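ThiJ/PfpI family protein (Francisella tularensis subsp. novicida, PDB 4P5P) is a virulence factor and cysteine protease of the DJ-1/PfpI superfamily, and may also have glyoxalase III activity in the stress response. Local coordinates at residues L23-L28 and N57-E62; G157-E162 and T205-Q210; V4-T9 and A95-G100; T104-P109 and V171-L176. One frame throughout, in Å; residues are numbered along the deposited sequence.

Interaction 1. Residues L23-L28 and N57-E62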
loop_
_atom_site.group_PDB
_atom_site.type_symbol
_atom_site.label_atom_id
_atom_site.label_comp_id
_atom_site.label_asym_id
_atom_site.label_seq_id
_atom_site.Cartn_x
_atom_site.Cartn_y
_atom_site.Cartn_z
ATOM N N LEU A 23 2.744 -8.038 5.533
ATOM C CA LEU A 23 2.699 -7.670 4.130
ATOM C C LEU A 23 2.164 -8.795 3.251
ATOM O O LEU A 23 2.516 -9.958 3.449
ATOM C CB LEU A 23 4.104 -7.290 3.665
ATOM C CG LEU A 23 4.370 -7.172 2.164
ATOM C CD1 LEU A 23 3.723 -5.927 1.585
ATOM C CD2 LEU A 23 5.869 -7.161 1.926
ATOM N N TRP A 24 1.334 -8.430 2.269
ATOM C CA TRP A 24 0.973 -9.368 1.203
ATOM C C TRP A 24 2.076 -9.276 0.154
ATOM O O TRP A 24 2.145 -8.300 -0.592
ATOM C CB TRP A 24 -0.394 -9.053 0.589
ATOM C CG TRP A 24 -0.881 -10.220 -0.225
ATOM C CD1 TRP A 24 -0.604 -10.483 -1.533
ATOM C CD2 TRP A 24 -1.673 -11.313 0.247
ATOM N NE1 TRP A 24 -1.188 -11.675 -1.910
ATOM C CE2 TRP A 24 -1.850 -12.198 -0.831
ATOM C CE3 TRP A 24 -2.247 -11.628 1.480
ATOM C CZ2 TRP A 24 -2.589 -13.372 -0.710
ATOM C CZ3 TRP A 24 -2.974 -12.792 1.595
ATOM C CH2 TRP A 24 -3.135 -13.647 0.511
ATOM N N LEU A 25 2.965 -10.267 0.123
ATOM C CA LEU A 25 4.250 -10.086 -0.554
ATOM C C LEU A 25 4.166 -9.625 -2.004
ATOM O O LEU A 25 4.910 -8.739 -2.403
ATOM C CB LEU A 25 5.059 -11.375 -0.490
ATOM C CG LEU A 25 6.496 -11.278 -1.010
ATOM C CD1 LEU A 25 7.275 -10.161 -0.304
ATOM C CD2 LEU A 25 7.208 -12.598 -0.870
ATOM N N SER A 26 3.252 -10.184 -2.793
ATOM C CA SER A 26 3.209 -9.822 -4.204
ATOM C C SER A 26 2.769 -8.374 -4.443
ATOM O O SER A 26 2.980 -7.857 -5.524
ATOM C CB SER A 26 2.289 -10.773 -4.981
ATOM O OG SER A 26 0.952 -10.706 -4.512
ATOM N N GLU A 27 2.156 -7.726 -3.455
ATOM C CA GLU A 27 1.799 -6.319 -3.602
ATOM C C GLU A 27 3.003 -5.395 -3.444
ATOM O O GLU A 27 2.921 -4.215 -3.777
ATOM C CB GLU A 27 0.698 -5.951 -2.612
ATOM C CG GLU A 27 -0.616 -6.621 -3.032
ATOM C CD GLU A 27 -1.738 -6.495 -2.050
ATOM O OE1 GLU A 27 -2.795 -7.106 -2.306
ATOM O OE2 GLU A 27 -1.588 -5.811 -1.036
ATOM N N LEU A 28 4.105 -5.951 -2.926
ATOM C CA LEU A 28 5.405 -5.303 -2.985
ATOM C C LEU A 28 6.141 -5.738 -4.251
ATOM O O LEU A 28 6.583 -4.897 -5.032
ATOM C CB LEU A 28 6.240 -5.629 -1.735
ATOM C CG LEU A 28 7.690 -5.128 -1.731
ATOM C CD1 LEU A 28 7.758 -3.599 -1.844
ATOM C CD2 LEU A 28 8.414 -5.592 -0.486
ATOM N N ASN A 57 -0.095 -16.445 4.338
ATOM C CA ASN A 57 -1.040 -16.784 3.301
ATOM C C ASN A 57 -0.615 -16.217 1.946
ATOM O O ASN A 57 -1.022 -16.727 0.910
ATOM C CB ASN A 57 -2.443 -16.304 3.686
ATOM C CG ASN A 57 -3.084 -17.174 4.777
ATOM O OD1 ASN A 57 -2.902 -18.395 4.806
ATOM N ND2 ASN A 57 -3.843 -16.545 5.669
ATOM N N SER A 58 0.221 -15.178 1.940
ATOM C CA SER A 58 0.624 -14.560 0.685
ATOM C C SER A 58 1.756 -15.323 0.001
ATOM O O SER A 58 2.059 -15.059 -1.167
ATOM C CB SER A 58 1.045 -13.097 0.904
ATOM O OG SER A 58 2.358 -12.990 1.459
ATOM N N VAL A 59 2.374 -16.269 0.705
ATOM C CA VAL A 59 3.446 -17.076 0.121
ATOM C C VAL A 59 3.139 -18.578 0.162
ATOM O O VAL A 59 3.992 -19.402 -0.170
ATOM C CB VAL A 59 4.814 -16.800 0.822
ATOM C CG1 VAL A 59 5.355 -15.419 0.428
ATOM C CG2 VAL A 59 4.710 -16.929 2.348
ATOM N N ALA A 60 1.911 -18.937 0.527
ATOM C CA ALA A 60 1.495 -20.346 0.516
ATOM C C ALA A 60 1.609 -20.936 -0.881
ATOM O O ALA A 60 2.036 -22.090 -1.060
ATOM C CB ALA A 60 0.081 -20.470 1.035
ATOM N N GLN A 61 1.234 -20.143 -1.878
ATOM C CA GLN A 61 1.399 -20.542 -3.266
ATOM C C GLN A 61 2.698 -19.986 -3.814
ATOM O O GLN A 61 3.057 -18.833 -3.559
ATOM C CB GLN A 61 0.204 -20.076 -4.103
ATOM C CG GLN A 61 -1.117 -20.708 -3.681
ATOM N N GLU A 62 3.420 -20.819 -4.548
ATOM C CA GLU A 62 4.640 -20.377 -5.198
ATOM C C GLU A 62 4.310 -19.296 -6.234
ATOM O O GLU A 62 3.260 -19.336 -6.878
ATOM C CB GLU A 62 5.363 -21.551 -5.863
ATOM C CG GLU A 62 6.888 -21.352 -5.915
ATOM C CD GLU A 62 7.691 -22.440 -5.192
ATOM O OE1 GLU A 62 7.125 -23.480 -4.786
ATOM O OE2 GLU A 62 8.914 -22.260 -5.038
HETATM O O HOH W 1 2.019 -12.811 -2.592
#
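Ser58 reaches Trp24 and Leu25 with different atoms, its CB meeting the indole and its hydroxyl a backbone amide. Ser58 CB makes a CH-pi contact over one face of Trp24, 3.5 Å from the centroid of the five-membered ring and 17° off its normal, the closest ring atom being Trp24 CD2 at 3.3 Å from Ser58 CB. Trp24 carries its CG opposite the backbone N (chi1 -165°), a setting that swings the indole under the serine, while Asn57 CB approaches the benzo end, 4.1 Å from Trp24 CZ3. Among the polar contacts, Leu25 N donates to Ser58 OG at 3.1 Å along an almost straight line (178°). The same hydroxyl is also bonded to Asp55 O, and is thus held by two backbone groups. A water bridges the two segments beside this bond, accepting from Ser26 N and donating to Ser58 O at 2.7 Å. The apolar part is small, Leu25 CD2 against Val59 CG1 at 3.6 Å. Together these contacts hold the loop between strand 40-46 and helix 64-71 against the start of helix 26-35; Leu25 packs further on Leu70 of helix 64-71, and Trp24 on Pro209.

Interaction 2. Residues G157-E162 and T205-Q210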
loop_
_atom_site.group_PDB
_atom_site.type_symbol
_atom_site.label_atom_id
_atom_site.label_comp_id
_atom_site.label_asym_id
_atom_site.label_seq_id
_atom_site.Cartn_x
_atom_site.Cartn_y
_atom_site.Cartn_z
ATOM N N GLY A 157 -10.314 -0.256 -2.799
ATOM C CA GLY A 157 -9.542 -0.881 -1.737
ATOM C C GLY A 157 -10.225 -2.191 -1.396
ATOM O O GLY A 157 -11.287 -2.481 -1.942
ATOM N N PHE A 158 -9.626 -2.991 -0.518
ATOM C CA PHE A 158 -10.151 -4.317 -0.194
ATOM C C PHE A 158 -11.617 -4.219 0.247
ATOM O O PHE A 158 -11.950 -3.492 1.181
ATOM C CB PHE A 158 -9.286 -4.960 0.892
ATOM C CG PHE A 158 -9.359 -6.463 0.945
ATOM C CD1 PHE A 158 -8.662 -7.245 0.030
ATOM C CD2 PHE A 158 -10.091 -7.097 1.927
ATOM C CE1 PHE A 158 -8.708 -8.632 0.099
ATOM C CE2 PHE A 158 -10.135 -8.470 1.999
ATOM C CZ PHE A 158 -9.442 -9.238 1.086
ATOM N N SER A 159 -12.493 -4.962 -0.422
ATOM C CA SER A 159 -13.933 -4.766 -0.263
ATOM C C SER A 159 -14.475 -5.530 0.938
ATOM O O SER A 159 -13.879 -6.507 1.375
ATOM C CB SER A 159 -14.671 -5.198 -1.534
ATOM O OG SER A 159 -14.650 -6.601 -1.684
ATOM N N ASN A 160 -15.614 -5.087 1.466
ATOM C CA ASN A 160 -16.262 -5.803 2.558
ATOM C C ASN A 160 -16.629 -7.231 2.166
ATOM O O ASN A 160 -16.564 -8.142 2.983
ATOM C CB ASN A 160 -17.514 -5.058 3.015
ATOM C CG ASN A 160 -17.188 -3.814 3.785
ATOM O OD1 ASN A 160 -16.074 -3.657 4.266
ATOM N ND2 ASN A 160 -18.161 -2.917 3.917
ATOM N N ASN A 161 -17.013 -7.400 0.909
ATOM C CA ASN A 161 -17.336 -8.709 0.351
ATOM C C ASN A 161 -16.129 -9.636 0.453
ATOM O O ASN A 161 -16.220 -10.744 0.980
ATOM C CB ASN A 161 -17.780 -8.543 -1.102
ATOM C CG ASN A 161 -18.071 -9.860 -1.796
ATOM O OD1 ASN A 161 -18.610 -10.806 -1.204
ATOM N ND2 ASN A 161 -17.739 -9.916 -3.084
ATOM N N GLU A 162 -14.989 -9.163 -0.041
ATOM C CA GLU A 162 -13.759 -9.944 0.003
ATOM C C GLU A 162 -13.370 -10.234 1.454
ATOM O O GLU A 162 -12.952 -11.343 1.773
ATOM C CB GLU A 162 -12.633 -9.211 -0.744
ATOM C CG GLU A 162 -12.697 -9.413 -2.250
ATOM C CD GLU A 162 -12.125 -8.265 -3.068
ATOM O OE1 GLU A 162 -12.217 -7.093 -2.645
ATOM O OE2 GLU A 162 -11.598 -8.537 -4.171
ATOM N N THR A 205 -5.655 3.940 -6.438
ATOM C CA THR A 205 -5.970 2.874 -5.504
ATOM C C THR A 205 -6.372 1.603 -6.254
ATOM O O THR A 205 -6.830 1.648 -7.398
ATOM C CB THR A 205 -7.090 3.288 -4.513
ATOM O OG1 THR A 205 -8.232 3.775 -5.226
ATOM C CG2 THR A 205 -6.620 4.399 -3.570
ATOM N N ALA A 206 -6.149 0.467 -5.615
ATOM C CA ALA A 206 -6.371 -0.836 -6.233
ATOM C C ALA A 206 -6.997 -1.757 -5.197
ATOM O O ALA A 206 -6.764 -1.618 -4.000
ATOM C CB ALA A 206 -5.070 -1.410 -6.770
ATOM N N GLN A 207 -7.814 -2.693 -5.658
ATOM C CA GLN A 207 -8.721 -3.397 -4.765
ATOM C C GLN A 207 -8.118 -4.591 -4.015
ATOM O O GLN A 207 -8.428 -4.794 -2.849
ATOM C CB GLN A 207 -9.927 -3.866 -5.575
ATOM C CG GLN A 207 -11.018 -4.520 -4.759
ATOM C CD GLN A 207 -12.239 -4.814 -5.599
ATOM O OE1 GLN A 207 -12.531 -4.091 -6.551
ATOM N NE2 GLN A 207 -12.954 -5.879 -5.258
ATOM N N ASN A 208 -7.263 -5.365 -4.679
ATOM C CA ASN A 208 -6.913 -6.700 -4.206
ATOM C C ASN A 208 -5.588 -7.156 -4.830
ATOM O O ASN A 208 -5.033 -6.458 -5.669
ATOM C CB ASN A 208 -8.069 -7.659 -4.529
ATOM C CG ASN A 208 -8.487 -7.584 -5.973
ATOM O OD1 ASN A 208 -7.651 -7.399 -6.856
ATOM N ND2 ASN A 208 -9.800 -7.698 -6.230
ATOM N N PRO A 209 -5.048 -8.307 -4.392
ATOM C CA PRO A 209 -3.772 -8.743 -4.960
ATOM C C PRO A 209 -3.866 -8.947 -6.469
ATOM O O PRO A 209 -2.866 -8.789 -7.181
ATOM C CB PRO A 209 -3.502 -10.064 -4.238
ATOM C CG PRO A 209 -4.263 -9.966 -2.973
ATOM C CD PRO A 209 -5.493 -9.197 -3.307
ATOM N N GLN A 210 -5.067 -9.283 -6.945
ATOM C CA GLN A 210 -5.279 -9.537 -8.362
ATOM C C GLN A 210 -5.224 -8.257 -9.187
ATOM O O GLN A 210 -5.255 -8.309 -10.417
ATOM C CB GLN A 210 -6.618 -10.241 -8.584
ATOM C CG GLN A 210 -6.708 -11.611 -7.935
ATOM C CD GLN A 210 -6.963 -11.575 -6.434
ATOM O OE1 GLN A 210 -7.325 -10.542 -5.869
ATOM N NE2 GLN A 210 -6.755 -12.718 -5.776
#
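Gln207 has its CG turned away from the backbone N (chi1 -175°) and continues extended to the amide, which reaches the carboxylate of Glu162, itself extended beyond CG. Asn208 is set differently: with chi1 at 51° its short side chain folds between its own N and carbonyl carbon, leaving ND2 facing the other carboxylate oxygen. Gln207 NE2 donates to Glu162 OE1 at 3.0 Å from 41° above the carboxylate plane, whereas Asn208 ND2 meets the syn lone pair of Glu162 OE2 at 2.9 Å. Both amide planes stand steeply to the carboxylate. Glu162 OE1 also accepts from Ser159 N at 3.1 Å and from Ser159 OG at 2.7 Å, giving it three donors; Trp193 N adds a bond to OE2. So many donors around a buried carboxylate would probably stabilise its charged form. The far end of the Gln207 amide is fixed by OE1 accepting from Ala190 N, while Asn208 OD1 is bonded to Ser211 OG and its ND2 also donates to Gln194 O. The backbones approach closely where Phe158 CA lies 3.2 Å from Gln207 O in a CH...O contact. Glu162 N returns a bond to Ser159 OG at 3.1 Å, completing a capping box at the start of helix 160-165; here the box glutamate also ties that helix to the loop leaving strand 203-206 of the central sheet.

Interaction 3. Residues V4-T9 and A95-G100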
loop_
_atom_site.group_PDB
_atom_site.type_symbol
_atom_site.label_atom_id
_atom_site.label_comp_id
_atom_site.label_asym_id
_atom_site.label_seq_id
_atom_site.Cartn_x
_atom_site.Cartn_y
_atom_site.Cartn_z
ATOM N N VAL A 4 10.829 6.392 -6.611
ATOM C CA VAL A 4 9.578 5.914 -6.039
ATOM C C VAL A 4 9.816 5.301 -4.668
ATOM O O VAL A 4 10.737 4.507 -4.498
ATOM C CB VAL A 4 8.928 4.856 -6.962
ATOM C CG1 VAL A 4 7.642 4.297 -6.355
ATOM C CG2 VAL A 4 8.678 5.441 -8.359
ATOM N N LEU A 5 8.991 5.681 -3.697
ATOM C CA LEU A 5 9.048 5.120 -2.346
ATOM C C LEU A 5 7.914 4.119 -2.142
ATOM O O LEU A 5 6.750 4.475 -2.264
ATOM C CB LEU A 5 8.972 6.231 -1.298
ATOM C CG LEU A 5 9.142 5.759 0.148
ATOM C CD1 LEU A 5 10.551 5.275 0.377
ATOM C CD2 LEU A 5 8.777 6.864 1.092
ATOM N N MET A 6 8.256 2.880 -1.822
ATOM C CA MET A 6 7.273 1.855 -1.508
ATOM C C MET A 6 7.328 1.607 -0.006
ATOM O O MET A 6 8.418 1.505 0.573
ATOM C CB MET A 6 7.538 0.568 -2.297
ATOM C CG MET A 6 7.358 0.734 -3.800
ATOM S SD MET A 6 7.356 -0.840 -4.682
ATOM C CE MET A 6 5.783 -1.520 -4.179
ATOM N N VAL A 7 6.147 1.530 0.605
ATOM C CA VAL A 7 5.976 1.445 2.045
ATOM C C VAL A 7 5.198 0.196 2.451
ATOM O O VAL A 7 4.116 -0.073 1.934
ATOM C CB VAL A 7 5.214 2.686 2.580
ATOM C CG1 VAL A 7 5.069 2.638 4.091
ATOM C CG2 VAL A 7 5.920 3.966 2.180
ATOM N N THR A 8 5.740 -0.548 3.416
ATOM C CA THR A 8 5.084 -1.737 3.941
ATOM C C THR A 8 4.723 -1.588 5.399
ATOM O O THR A 8 5.308 -0.771 6.124
ATOM C CB THR A 8 5.954 -2.997 3.856
ATOM O OG1 THR A 8 6.929 -2.967 4.908
ATOM C CG2 THR A 8 6.639 -3.115 2.504
ATOM N N THR A 9 3.758 -2.396 5.815
ATOM C CA THR A 9 3.459 -2.587 7.218
ATOM C C THR A 9 4.641 -3.198 7.980
ATOM O O THR A 9 5.512 -3.831 7.381
ATOM C CB THR A 9 2.216 -3.504 7.378
ATOM O OG1 THR A 9 1.806 -3.547 8.744
ATOM C CG2 THR A 9 2.523 -4.910 6.903
ATOM N N ALA A 95 6.910 9.739 -6.015
ATOM C CA ALA A 95 5.725 8.942 -5.753
ATOM C C ALA A 95 5.897 8.192 -4.446
ATOM O O ALA A 95 7.019 7.854 -4.068
ATOM C CB ALA A 95 5.476 7.968 -6.889
ATOM N N ILE A 96 4.779 7.916 -3.781
ATOM C CA ILE A 96 4.762 7.091 -2.586
ATOM C C ILE A 96 3.670 6.040 -2.794
ATOM O O ILE A 96 2.527 6.375 -3.161
ATOM C CB ILE A 96 4.554 7.944 -1.294
ATOM C CG1 ILE A 96 4.754 7.082 -0.037
ATOM C CG2 ILE A 96 3.210 8.658 -1.278
ATOM C CD1 ILE A 96 4.881 7.890 1.256
ATOM N N ILE A 97 4.047 4.784 -2.601
ATOM C CA ILE A 97 3.198 3.625 -2.897
ATOM C C ILE A 97 3.056 2.756 -1.645
ATOM O O ILE A 97 4.056 2.314 -1.103
ATOM C CB ILE A 97 3.779 2.771 -4.060
ATOM C CG1 ILE A 97 4.058 3.646 -5.297
ATOM C CG2 ILE A 97 2.846 1.615 -4.381
ATOM C CD1 ILE A 97 2.876 4.418 -5.820
ATOM N N PHE A 98 1.821 2.496 -1.218
ATOM C CA PHE A 98 1.539 1.679 -0.038
ATOM C C PHE A 98 1.074 0.272 -0.397
ATOM O O PHE A 98 0.007 0.096 -0.970
ATOM C CB PHE A 98 0.484 2.357 0.818
ATOM C CG PHE A 98 0.927 3.684 1.337
ATOM C CD1 PHE A 98 1.688 3.758 2.483
ATOM C CD2 PHE A 98 0.608 4.855 0.677
ATOM C CE1 PHE A 98 2.136 4.971 2.954
ATOM C CE2 PHE A 98 1.051 6.085 1.153
ATOM C CZ PHE A 98 1.810 6.134 2.297
ATOM N N ALA A 99 1.891 -0.716 -0.050
ATOM C CA ALA A 99 1.559 -2.116 -0.255
ATOM C C ALA A 99 0.539 -2.549 0.798
ATOM O O ALA A 99 0.390 -1.893 1.821
ATOM C CB ALA A 99 2.818 -2.970 -0.169
ATOM N N GLY A 100 -0.160 -3.653 0.547
ATOM C CA GLY A 100 -1.177 -4.143 1.460
ATOM C C GLY A 100 -0.752 -5.338 2.295
ATOM O O GLY A 100 0.428 -5.499 2.614
HETATM O O HOH W 2 2.171 -3.403 3.582
#
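The ring of Phe98 is met obliquely by Val7, whose CB lies 3.7 Å from Phe98 CD1; the two side chains lie alongside each other and point the same way. Phe98 has CG opposite its carbonyl carbon (chi1 -62°), which keeps the ring beside Val7, and Ile114 and Val118 of helix 112-123 pack on it. Leu5 and Ile96 occupy the same face of the sheet, again side by side, with Leu5 CD2 4.0 Å from Ile96 CD1. On the other face Val4 CG1 crosses to Ile97 CG1 at 3.8 Å, and Met6 CG rests on Ile97 CB. The strands run parallel, 23° apart, and are stitched by alternating bonds: Leu5 N to Ala95 O, Ile97 N to Leu5 O at 2.7 Å, Val7 N to Ile97 O at 2.8 Å, and Ala99 N to Val7 O at 3.0 Å. Beyond the last of these a water takes over, accepting from Thr9 N and donating to Gly100 O at 2.9 Å, where the two segments part. This pairing of strands 2-8 and 95-98 lies in the parallel centre of the mixed sheet of a flavodoxin-like fold, helices packing on it and loops leaving the strands' C-terminal ends.

Interaction 4. Residues T104-P109 and V171-L176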
loop_
_atom_site.group_PDB
_atom_site.type_symbol
_atom_site.label_atom_id
_atom_site.label_comp_id
_atom_site.label_asym_id
_atom_site.label_seq_id
_atom_site.Cartn_x
_atom_site.Cartn_y
_atom_site.Cartn_z
ATOM N N THR A 104 -1.366 -3.832 7.719
ATOM C CA THR A 104 -1.571 -2.402 7.493
ATOM C C THR A 104 -2.736 -1.821 8.290
ATOM O O THR A 104 -2.741 -0.628 8.605
ATOM C CB THR A 104 -1.842 -2.097 6.007
ATOM O OG1 THR A 104 -3.018 -2.796 5.583
ATOM C CG2 THR A 104 -0.685 -2.515 5.119
ATOM N N MET A 105 -3.733 -2.646 8.598
ATOM C CA MET A 105 -4.921 -2.157 9.287
ATOM C C MET A 105 -4.595 -1.675 10.693
ATOM O O MET A 105 -5.336 -0.865 11.252
ATOM C CB MET A 105 -5.994 -3.245 9.332
ATOM C CG MET A 105 -6.520 -3.599 7.959
ATOM S SD MET A 105 -7.513 -2.297 7.189
ATOM C CE MET A 105 -9.088 -2.515 8.005
ATOM N N TRP A 106 -3.472 -2.145 11.244
ATOM C CA TRP A 106 -3.094 -1.819 12.621
ATOM C C TRP A 106 -1.990 -0.771 12.727
ATOM O O TRP A 106 -1.806 -0.210 13.803
ATOM C CB TRP A 106 -2.659 -3.082 13.366
ATOM C CG TRP A 106 -3.808 -3.960 13.753
ATOM C CD1 TRP A 106 -4.572 -3.850 14.875
ATOM C CD2 TRP A 106 -4.331 -5.080 13.022
ATOM N NE1 TRP A 106 -5.541 -4.826 14.893
ATOM C CE2 TRP A 106 -5.416 -5.597 13.771
ATOM C CE3 TRP A 106 -3.994 -5.699 11.812
ATOM C CZ2 TRP A 106 -6.161 -6.703 13.349
ATOM C CZ3 TRP A 106 -4.739 -6.803 11.397
ATOM C CH2 TRP A 106 -5.808 -7.291 12.164
ATOM N N ASP A 107 -1.243 -0.507 11.656
ATOM C CA ASP A 107 -0.194 0.518 11.768
ATOM C C ASP A 107 -0.141 1.559 10.651
ATOM O O ASP A 107 0.665 2.483 10.730
ATOM C CB ASP A 107 1.203 -0.125 11.939
ATOM C CG ASP A 107 1.694 -0.914 10.733
ATOM O OD1 ASP A 107 0.954 -1.121 9.758
ATOM O OD2 ASP A 107 2.868 -1.351 10.787
ATOM N N PHE A 108 -1.033 1.496 9.666
ATOM C CA PHE A 108 -1.090 2.574 8.671
ATOM C C PHE A 108 -2.006 3.756 9.035
ATOM O O PHE A 108 -1.620 4.900 8.812
ATOM C CB PHE A 108 -1.549 2.037 7.308
ATOM C CG PHE A 108 -0.451 1.448 6.441
ATOM C CD1 PHE A 108 0.806 1.145 6.940
ATOM C CD2 PHE A 108 -0.710 1.190 5.097
ATOM C CE1 PHE A 108 1.789 0.630 6.108
ATOM C CE2 PHE A 108 0.247 0.671 4.282
ATOM C CZ PHE A 108 1.504 0.393 4.769
ATOM N N PRO A 109 -3.232 3.492 9.540
ATOM C CA PRO A 109 -4.221 4.586 9.593
ATOM C C PRO A 109 -3.802 5.821 10.384
ATOM O O PRO A 109 -4.156 6.942 10.023
ATOM C CB PRO A 109 -5.432 3.946 10.286
ATOM C CG PRO A 109 -5.291 2.510 10.104
ATOM C CD PRO A 109 -3.815 2.211 9.977
ATOM N N VAL A 171 -12.313 -9.685 12.682
ATOM C CA VAL A 171 -10.952 -9.658 13.216
ATOM C C VAL A 171 -10.293 -8.298 12.967
ATOM O O VAL A 171 -9.567 -7.783 13.821
ATOM C CB VAL A 171 -10.087 -10.779 12.596
ATOM C CG1 VAL A 171 -8.695 -10.766 13.192
ATOM C CG2 VAL A 171 -10.746 -12.147 12.816
ATOM N N VAL A 172 -10.547 -7.721 11.797
ATOM C CA VAL A 172 -9.963 -6.425 11.466
ATOM C C VAL A 172 -10.557 -5.378 12.411
ATOM O O VAL A 172 -11.691 -5.531 12.870
ATOM C CB VAL A 172 -10.196 -6.033 9.982
ATOM C CG1 VAL A 172 -9.340 -6.895 9.051
ATOM C CG2 VAL A 172 -11.684 -6.111 9.613
ATOM N N PRO A 173 -9.779 -4.329 12.741
ATOM C CA PRO A 173 -10.212 -3.348 13.745
ATOM C C PRO A 173 -11.310 -2.402 13.251
ATOM O O PRO A 173 -11.965 -1.744 14.050
ATOM C CB PRO A 173 -8.920 -2.587 14.060
ATOM C CG PRO A 173 -8.078 -2.736 12.823
ATOM C CD PRO A 173 -8.415 -4.063 12.245
ATOM N N PHE A 174 -11.511 -2.351 11.942
ATOM C CA PHE A 174 -12.531 -1.514 11.327
ATOM C C PHE A 174 -12.686 -2.021 9.905
ATOM O O PHE A 174 -11.829 -2.752 9.414
ATOM C CB PHE A 174 -12.141 -0.029 11.350
ATOM C CG PHE A 174 -10.886 0.274 10.579
ATOM C CD1 PHE A 174 -9.649 0.181 11.191
ATOM C CD2 PHE A 174 -10.941 0.631 9.242
ATOM C CE1 PHE A 174 -8.480 0.440 10.487
ATOM C CE2 PHE A 174 -9.786 0.899 8.533
ATOM C CZ PHE A 174 -8.544 0.797 9.163
ATOM N N SER A 175 -13.794 -1.670 9.264
ATOM C CA SER A 175 -13.998 -1.990 7.863
ATOM C C SER A 175 -13.335 -0.916 7.009
ATOM O O SER A 175 -13.667 0.268 7.101
ATOM C CB SER A 175 -15.493 -2.091 7.537
ATOM O OG SER A 175 -15.730 -1.758 6.184
ATOM N N LEU A 176 -12.398 -1.332 6.172
ATOM C CA LEU A 176 -11.701 -0.399 5.300
ATOM C C LEU A 176 -12.661 0.343 4.374
ATOM O O LEU A 176 -12.601 1.559 4.264
ATOM C CB LEU A 176 -10.651 -1.144 4.484
ATOM C CG LEU A 176 -9.897 -0.299 3.462
ATOM C CD1 LEU A 176 -9.207 0.907 4.104
ATOM C CD2 LEU A 176 -8.884 -1.161 2.767
#
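Met105 lays its terminal methyl over one face of the Phe174 ring, CE standing 3.6 Å from the centroid and 17° off the normal. Its chain bends twice to do so, at chi2 (-69°) and chi3 (-80°), and the bends bring SD into an oblique Met-aromatic contact 4.5 Å from the Phe174 centroid. The same methyl touches Val172 CB and Leu176 CB and comes within 3.1 Å of Phe174 O, a tight fit. Pro109 adds its CG to the ring obliquely, 3.8 Å from Phe174 CZ. A second cluster forms round Trp106: Pro173 CD lies over one face of the indole, 4.0 Å from the centroid of the six-membered ring, while Val171 O sits at the edge, near the plane, 3.6 Å from Trp106 CZ2. Pro173 also packs against Met105, with CD 3.9 Å from Met105 CB, joining the two clusters. His11 stacks on Trp106, and Ile139 lies against Phe174. The short, weakly bonded helical turn 104-107 thus meets the loop ahead of helix 176-182 without a hydrogen bond between them; cohesion probably rests on the close fit of ring faces, prolines and the methionine methyl, with two carbonyl oxygens at close range to carbon.

From the N terminus, strand 2-8 enters interaction 3, which closes a long loop on pairing with strand 95-98. Nested inside it, interaction 1 closes a short loop between the start of helix 26-35 and residues 57-62; the two contacts touch where Trp24 N approaches Gly100 O. Interaction 4 opens just after strand 95-98, where Thr9 OG1 meets Asp107 OD1, and closes a loop of about sixty residues. Interaction 2 closes another that crosses it, since residues 157-162 fall between 104-109 and 171-176, and 205-210 come after both; Asn160 OD1 and Ser175 OG bind the pair. Pro209 then packs on Glu27, bringing the C-terminal part of the chain back to interaction 1.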